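Local coordinates for protein escJ (PDB 1YJ7) that probably forms, as a lipoprotein of the YscJ family, part of the membrane-associated platform on which the type III secretion system is assembled, at residues 91-102 and 143-151; 103-111 and 125-136. The protein carries 3 engineered substitutions. All coordinates share one frame; numbering follows the deposited sequence. Where two conformers were deposited one is given.

Contact 1: residues 91-102 and 143-151; sequences KEQDIERLLSKI and IKNLVKNSV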
# COMPACT_ATOMS: atom_id res chain seq x y z
N LYS D 91 31.66 11.18 -1.34
CA LYS D 91 31.81 12.42 -2.07
C LYS D 91 30.60 13.34 -1.86
O LYS D 91 30.77 14.53 -1.62
CB LYS D 91 32.01 12.16 -3.57
CG LYS D 91 32.23 13.44 -4.41
CD LYS D 91 33.51 14.24 -4.01
CE LYS D 91 34.79 13.48 -4.29
NZ LYS D 91 36.03 14.35 -4.15
N GLU D 92 29.40 12.79 -1.94
CA GLU D 92 28.20 13.60 -1.69
C GLU D 92 28.26 14.27 -0.31
O GLU D 92 27.95 15.47 -0.17
CB GLU D 92 26.94 12.72 -1.76
CG GLU D 92 26.56 12.31 -3.17
CD GLU D 92 25.47 11.25 -3.20
OE1 GLU D 92 25.01 10.94 -4.31
OE2 GLU D 92 25.07 10.76 -2.11
N GLN D 93 28.66 13.50 0.69
CA GLN D 93 28.77 13.99 2.07
C GLN D 93 29.86 15.03 2.21
O GLN D 93 29.66 16.03 2.91
CB GLN D 93 28.98 12.81 3.02
CG GLN D 93 27.76 11.88 3.08
CD GLN D 93 26.60 12.48 3.88
OE1 GLN D 93 25.47 12.61 3.37
NE2 GLN D 93 26.85 12.81 5.12
N ASP D 94 30.99 14.83 1.53
CA ASP D 94 32.08 15.80 1.54
C ASP D 94 31.64 17.13 0.93
O ASP D 94 32.00 18.20 1.42
CB ASP D 94 33.27 15.29 0.71
CG ASP D 94 34.04 14.16 1.38
OD1 ASP D 94 33.85 13.86 2.59
OD2 ASP D 94 34.92 13.54 0.73
N ILE D 95 30.85 17.08 -0.15
CA ILE D 95 30.38 18.31 -0.80
C ILE D 95 29.34 19.01 0.07
O ILE D 95 29.38 20.22 0.23
CB ILE D 95 29.85 18.02 -2.23
CG1 ILE D 95 31.01 17.51 -3.11
CG2 ILE D 95 29.24 19.25 -2.79
CD1 ILE D 95 30.50 16.96 -4.48
N GLU D 96 28.44 18.24 0.67
CA GLU D 96 27.46 18.80 1.62
C GLU D 96 28.18 19.48 2.78
O GLU D 96 27.81 20.58 3.18
CB GLU D 96 26.49 17.72 2.12
CG GLU D 96 25.52 17.20 1.06
CD GLU D 96 24.59 16.10 1.56
OE1 GLU D 96 23.91 15.45 0.73
OE2 GLU D 96 24.52 15.88 2.80
N ARG D 97 29.22 18.83 3.30
CA ARG D 97 29.96 19.35 4.44
C ARG D 97 30.58 20.69 4.09
O ARG D 97 30.52 21.63 4.88
CB ARG D 97 31.04 18.36 4.88
CG ARG D 97 31.88 18.89 6.05
CD ARG D 97 33.08 18.06 6.33
NE ARG D 97 32.71 16.94 7.16
CZ ARG D 97 32.82 15.68 6.84
NH1 ARG D 97 33.30 15.35 5.65
NH2 ARG D 97 32.45 14.74 7.72
N LEU D 98 31.17 20.78 2.90
CA LEU D 98 31.82 21.99 2.41
C LEU D 98 30.80 23.10 2.17
O LEU D 98 30.95 24.22 2.68
CB LEU D 98 32.64 21.67 1.14
CG LEU D 98 33.41 22.80 0.41
CD1 LEU D 98 34.59 22.25 -0.43
CD2 LEU D 98 32.50 23.64 -0.47
N LEU D 99 29.74 22.81 1.44
CA LEU D 99 28.74 23.83 1.13
C LEU D 99 28.04 24.33 2.40
O LEU D 99 27.62 25.47 2.46
CB LEU D 99 27.69 23.31 0.14
CG LEU D 99 28.20 23.00 -1.26
CD1 LEU D 99 27.09 22.38 -2.08
CD2 LEU D 99 28.74 24.22 -1.91
N SER D 100 27.96 23.48 3.41
CA SER D 100 27.27 23.86 4.63
C SER D 100 28.06 24.85 5.49
O SER D 100 27.54 25.37 6.47
CB SER D 100 26.92 22.63 5.45
OG SER D 100 26.06 21.78 4.71
N LYS D 101 29.30 25.13 5.11
CA LYS D 101 30.09 26.20 5.74
C LYS D 101 29.85 27.57 5.14
O LYS D 101 30.28 28.59 5.69
CB LYS D 101 31.59 25.86 5.70
CG LYS D 101 31.94 24.61 6.49
CD LYS D 101 33.43 24.39 6.51
CE LYS D 101 33.80 23.05 7.12
NZ LYS D 101 35.29 22.97 7.28
N ILE D 102 29.15 27.64 4.01
CA ILE D 102 28.81 28.95 3.45
C ILE D 102 27.82 29.65 4.38
O ILE D 102 26.78 29.08 4.71
CB ILE D 102 28.18 28.79 2.05
CG1 ILE D 102 29.21 28.19 1.10
CG2 ILE D 102 27.67 30.12 1.56
CD1 ILE D 102 28.64 27.77 -0.23
N ILE D 143 28.78 28.14 -5.97
CA ILE D 143 28.38 26.79 -5.59
C ILE D 143 28.58 25.80 -6.73
O ILE D 143 29.12 24.73 -6.53
CB ILE D 143 26.92 26.79 -5.09
CG1 ILE D 143 26.84 27.51 -3.74
CG2 ILE D 143 26.38 25.36 -5.00
CD1 ILE D 143 25.45 27.93 -3.35
N LYS D 144 28.16 26.17 -7.93
CA LYS D 144 28.30 25.27 -9.06
C LYS D 144 29.77 25.00 -9.35
O LYS D 144 30.14 23.87 -9.61
CB LYS D 144 27.64 25.87 -10.29
CG LYS D 144 26.17 25.79 -10.26
CD LYS D 144 25.59 26.01 -11.67
CE LYS D 144 24.09 25.89 -11.64
NZ LYS D 144 23.48 26.48 -12.88
N ASN D 145 30.61 26.02 -9.25
CA ASN D 145 32.03 25.85 -9.51
C ASN D 145 32.70 24.96 -8.44
O ASN D 145 33.54 24.12 -8.79
CB ASN D 145 32.74 27.20 -9.61
CG ASN D 145 32.55 27.87 -10.96
OD1 ASN D 145 32.43 27.21 -11.99
ND2 ASN D 145 32.52 29.21 -10.96
N LEU D 146 32.32 25.11 -7.18
CA LEU D 146 32.80 24.22 -6.12
C LEU D 146 32.41 22.75 -6.34
O LEU D 146 33.23 21.85 -6.24
CB LEU D 146 32.33 24.70 -4.75
CG LEU D 146 32.89 26.05 -4.28
CD1 LEU D 146 32.08 26.60 -3.14
CD2 LEU D 146 34.35 25.92 -3.88
N VAL D 147 31.15 22.51 -6.70
CA VAL D 147 30.68 21.17 -6.99
C VAL D 147 31.39 20.60 -8.22
O VAL D 147 31.86 19.48 -8.18
CB VAL D 147 29.14 21.16 -7.18
CG1 VAL D 147 28.67 19.79 -7.61
CG2 VAL D 147 28.45 21.56 -5.87
N LYS D 148 31.51 21.40 -9.26
CA LYS D 148 32.16 20.98 -10.50
C LYS D 148 33.55 20.44 -10.22
O LYS D 148 33.89 19.36 -10.68
CB LYS D 148 32.25 22.16 -11.45
CG LYS D 148 32.91 21.84 -12.80
CD LYS D 148 33.36 23.08 -13.50
CE LYS D 148 33.95 22.75 -14.88
NZ LYS D 148 35.25 22.06 -14.76
N ASN D 149 34.33 21.18 -9.45
CA ASN D 149 35.73 20.83 -9.25
C ASN D 149 35.97 19.83 -8.13
O ASN D 149 37.11 19.42 -7.92
CB ASN D 149 36.56 22.11 -9.12
CG ASN D 149 36.75 22.79 -10.47
OD1 ASN D 149 37.14 22.16 -11.43
ND2 ASN D 149 36.42 24.05 -10.54
N SER D 150 34.90 19.39 -7.47
CA SER D 150 34.98 18.33 -6.47
C SER D 150 34.91 16.93 -7.03
O SER D 150 35.29 16.00 -6.33
CB SER D 150 33.85 18.46 -5.44
OG SER D 150 33.99 19.65 -4.69
N VAL D 151 34.42 16.79 -8.26
CA VAL D 151 33.86 15.54 -8.76
C VAL D 151 34.43 15.25 -10.14
O VAL D 151 34.50 16.13 -10.96
CB VAL D 151 32.29 15.68 -8.94
CG1 VAL D 151 31.70 14.50 -9.74
CG2 VAL D 151 31.62 15.82 -7.64
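I95 and L99 meet V147 where the two helices of an alpha-beta-beta-alpha-beta domain, the arrangement of the ring-building motif, pack side by side on one sheet. Helix segments 91-99 and 143-150 run roughly antiparallel, at 150°, with their axes 10.8 Å apart. V147 CG2 packs against both, 3.9 Å from I95 CG2 and 4.1 Å from L99 CD1, over the notch between the two side chains; a short branched valine suits this spot, as its methyl touches both. I95 chi1 of -64° swings CG1 anti to the carbonyl carbon, and the extended chain then carries CD1 to V151 CG2 at 3.5 Å. The other leucine branch, L99 CD2, leans on I143 CG2, while I102 CD1 reaches I143 CG1 at 4.0 Å. On the exposed side L98 CD2 and L146 CD1 meet methyl to methyl. K91, bent at chi2 and chi3, curls so that NZ donates to S150 O (2.8 Å) nearly along the C=O axis; the ammonium group is probably favoured by the negative end of the helix. S150 OG bonds L146 O (2.8 Å), satisfying the hydroxyl within its own helix while CB faces I95 CD1. Beneath the pair lies the sheet: I95 rests on V110, L99 on C108 and V126, and V147 on A124 and V126, while K144 and K148 extend over strand 159-165.

Contact 2: residues 103-111 and 125-136; sequences PGVIDCSVS and AVLVISSPEVNL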
# COMPACT_ATOMS: atom_id res chain seq x y z
N PRO D 103 28.13 30.86 4.85
CA PRO D 103 27.22 31.55 5.76
C PRO D 103 25.86 31.73 5.11
O PRO D 103 25.77 32.18 3.95
CB PRO D 103 27.91 32.90 6.01
CG PRO D 103 29.36 32.57 5.83
CD PRO D 103 29.38 31.64 4.65
N GLY D 104 24.83 31.37 5.85
CA GLY D 104 23.47 31.41 5.36
C GLY D 104 22.93 30.08 4.88
O GLY D 104 21.73 29.96 4.71
N VAL D 105 23.79 29.09 4.65
CA VAL D 105 23.32 27.74 4.33
C VAL D 105 22.94 27.01 5.61
O VAL D 105 23.75 26.96 6.56
CB VAL D 105 24.40 26.94 3.58
CG1 VAL D 105 23.97 25.50 3.40
CG2 VAL D 105 24.71 27.59 2.23
N ILE D 106 21.72 26.50 5.68
CA ILE D 106 21.27 25.75 6.86
C ILE D 106 20.94 24.28 6.61
O ILE D 106 20.79 23.49 7.54
CB ILE D 106 20.14 26.52 7.59
CG1 ILE D 106 18.85 26.52 6.76
CG2 ILE D 106 20.61 27.93 7.89
CD1 ILE D 106 17.69 27.26 7.45
N ASP D 107 20.83 23.89 5.34
CA ASP D 107 20.67 22.48 4.99
C ASP D 107 21.10 22.33 3.53
O ASP D 107 21.09 23.30 2.79
CB ASP D 107 19.23 22.01 5.22
CG ASP D 107 19.10 20.50 5.36
OD1 ASP D 107 17.97 20.04 5.67
OD2 ASP D 107 20.02 19.68 5.17
N CYS D 108 21.56 21.14 3.15
CA CYS D 108 22.11 20.88 1.82
C CYS D 108 21.92 19.41 1.48
O CYS D 108 22.16 18.54 2.33
CB CYS D 108 23.63 21.22 1.77
SG CYS D 108 24.36 21.05 0.13
N SER D 109 21.50 19.11 0.25
CA SER D 109 21.52 17.76 -0.26
C SER D 109 22.20 17.75 -1.61
O SER D 109 21.94 18.62 -2.43
CB SER D 109 20.11 17.19 -0.41
OG SER D 109 19.56 16.81 0.83
N VAL D 110 23.07 16.77 -1.81
CA VAL D 110 23.75 16.56 -3.08
C VAL D 110 23.52 15.13 -3.50
O VAL D 110 23.76 14.19 -2.72
CB VAL D 110 25.27 16.82 -2.96
CG1 VAL D 110 25.97 16.49 -4.28
CG2 VAL D 110 25.52 18.25 -2.57
N SER D 111 23.03 14.94 -4.73
CA SER D 111 22.95 13.62 -5.32
C SER D 111 23.81 13.61 -6.58
O SER D 111 23.56 14.41 -7.50
CB SER D 111 21.50 13.25 -5.66
OG SER D 111 21.44 11.93 -6.19
N ALA D 125 22.84 16.93 -8.73
CA ALA D 125 21.70 17.70 -8.24
C ALA D 125 22.05 18.24 -6.87
O ALA D 125 22.49 17.49 -6.02
CB ALA D 125 20.50 16.80 -8.13
N VAL D 126 21.84 19.54 -6.67
CA VAL D 126 22.22 20.23 -5.44
C VAL D 126 21.05 21.07 -4.96
O VAL D 126 20.59 21.97 -5.68
CB VAL D 126 23.42 21.14 -5.68
CG1 VAL D 126 23.84 21.82 -4.37
CG2 VAL D 126 24.56 20.34 -6.26
N LEU D 127 20.56 20.76 -3.77
CA LEU D 127 19.51 21.54 -3.12
C LEU D 127 20.11 22.21 -1.89
O LEU D 127 20.75 21.56 -1.05
CB LEU D 127 18.36 20.65 -2.69
CG LEU D 127 17.22 21.33 -1.92
CD1 LEU D 127 16.52 22.38 -2.75
CD2 LEU D 127 16.26 20.28 -1.42
N VAL D 128 19.96 23.53 -1.82
CA VAL D 128 20.49 24.32 -0.71
C VAL D 128 19.34 25.07 -0.06
O VAL D 128 18.57 25.75 -0.71
CB VAL D 128 21.56 25.31 -1.18
CG1 VAL D 128 22.10 26.16 -0.01
CG2 VAL D 128 22.68 24.59 -1.91
N ILE D 129 19.23 24.93 1.26
CA ILE D 129 18.25 25.64 2.03
C ILE D 129 18.97 26.76 2.75
O ILE D 129 19.99 26.53 3.40
CB ILE D 129 17.56 24.73 3.08
CG1 ILE D 129 16.94 23.48 2.46
CG2 ILE D 129 16.49 25.54 3.83
CD1 ILE D 129 15.99 23.74 1.23
N SER D 130 18.47 27.98 2.61
CA SER D 130 19.05 29.13 3.29
C SER D 130 18.22 29.64 4.45
O SER D 130 17.03 29.39 4.57
CB SER D 130 19.28 30.27 2.30
OG SER D 130 18.09 31.00 2.08
N SER D 131 18.89 30.39 5.31
CA SER D 131 18.21 31.21 6.30
C SER D 131 17.19 32.10 5.55
O SER D 131 17.48 32.56 4.45
CB SER D 131 19.19 32.08 7.06
OG SER D 131 20.35 31.34 7.44
N PRO D 132 16.05 32.37 6.17
CA PRO D 132 15.07 33.27 5.55
C PRO D 132 15.60 34.69 5.32
O PRO D 132 15.10 35.39 4.43
CB PRO D 132 13.91 33.29 6.56
CG PRO D 132 14.14 32.16 7.51
CD PRO D 132 15.59 31.85 7.47
N GLU D 133 16.60 35.10 6.10
CA GLU D 133 17.13 36.46 6.00
C GLU D 133 18.28 36.60 5.01
O GLU D 133 18.88 37.67 4.94
CB GLU D 133 17.63 36.96 7.38
CG GLU D 133 16.79 36.58 8.59
CD GLU D 133 15.33 36.96 8.47
OE1 GLU D 133 14.50 36.33 9.19
OE2 GLU D 133 14.98 37.88 7.69
N VAL D 134 18.61 35.52 4.28
CA VAL D 134 19.75 35.50 3.37
C VAL D 134 19.24 35.17 1.96
O VAL D 134 18.35 34.34 1.81
CB VAL D 134 20.78 34.44 3.82
CG1 VAL D 134 21.84 34.18 2.76
CG2 VAL D 134 21.44 34.89 5.15
N ASN D 135 19.80 35.83 0.96
CA ASN D 135 19.58 35.48 -0.46
C ASN D 135 20.87 34.91 -1.03
O ASN D 135 21.84 35.64 -1.20
CB ASN D 135 19.18 36.72 -1.26
CG ASN D 135 19.08 36.45 -2.74
OD1 ASN D 135 18.95 35.32 -3.17
ND2 ASN D 135 19.10 37.52 -3.52
N LEU D 136 20.87 33.62 -1.33
CA LEU D 136 22.05 32.94 -1.81
C LEU D 136 22.16 32.98 -3.34
O LEU D 136 23.08 32.42 -3.90
CB LEU D 136 22.06 31.49 -1.35
CG LEU D 136 22.30 31.31 0.17
CD1 LEU D 136 22.31 29.83 0.48
CD2 LEU D 136 23.59 32.00 0.58
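With chi1 at 70°, I106 holds CG1 between its own backbone N and carbonyl carbon, and this lays CG1 across I129 CG2 at 3.9 Å. The backbone of I106 departs from strand geometry: its psi of -13° makes a classic beta bulge, in which I106 and D107 both face I129 across the antiparallel hairpin of strands 105-113 and 123-130. I129 O receives I106 N at 2.9 Å and, more weakly, D107 N at 3.4 Å. Past the bulge the register is regular, with S109 and L127, then S111 and A125, as hydrogen-bonded pairs joined by two bonds each. C108 and V110 alternate with them, opposite V128 and V126, and point to the face covered by helix 80-99, where small apolar groups fit beneath I95 and L99. The other face meets the second subunit, whose K101 bonds S109 OG and forms a salt bridge with D107 OD2; the serine hydroxyl and the aspartate carboxylate suit the ammonium group of that lysine.

Before the bulge, V105 CG2 packs against V128 CG1 and L136 CD1, both 3.7 Å away. G104, at a positive phi of 99°, brings its carbonyl round to accept S131 N at 2.9 Å, in the carbonyl plane. At this phi a CB would press on P103 O, and it would also run into V134 CG1, 4.1 Å from G104 CA; both favour glycine. The type I turn from S131 to V134, after strand 123-130, is tied at S131 O, which S130 OG (2.9 Å) and V134 N approach from opposite faces of its plane.

In the fold
Contact 2 is nested in the chain loop closed by contact 1, and each builds one layer of the same domain, contact 1 the helix pair and contact 2 the hairpin under it. The strand pairing is the more buried, and its regular backbone bonds carry it; the helix pairing is only partly buried, relies on aliphatic contacts, and has one polar bond across it, at its lysine end. Their centres lie 12 Å apart. The layers also touch directly: E96 OE1 of 91-102 probably bonds V110 N, 3.0 Å away, and E92 OE1 bonds L112 N, so glutamates of the helix serve amides of a strand that is outermost within this chain.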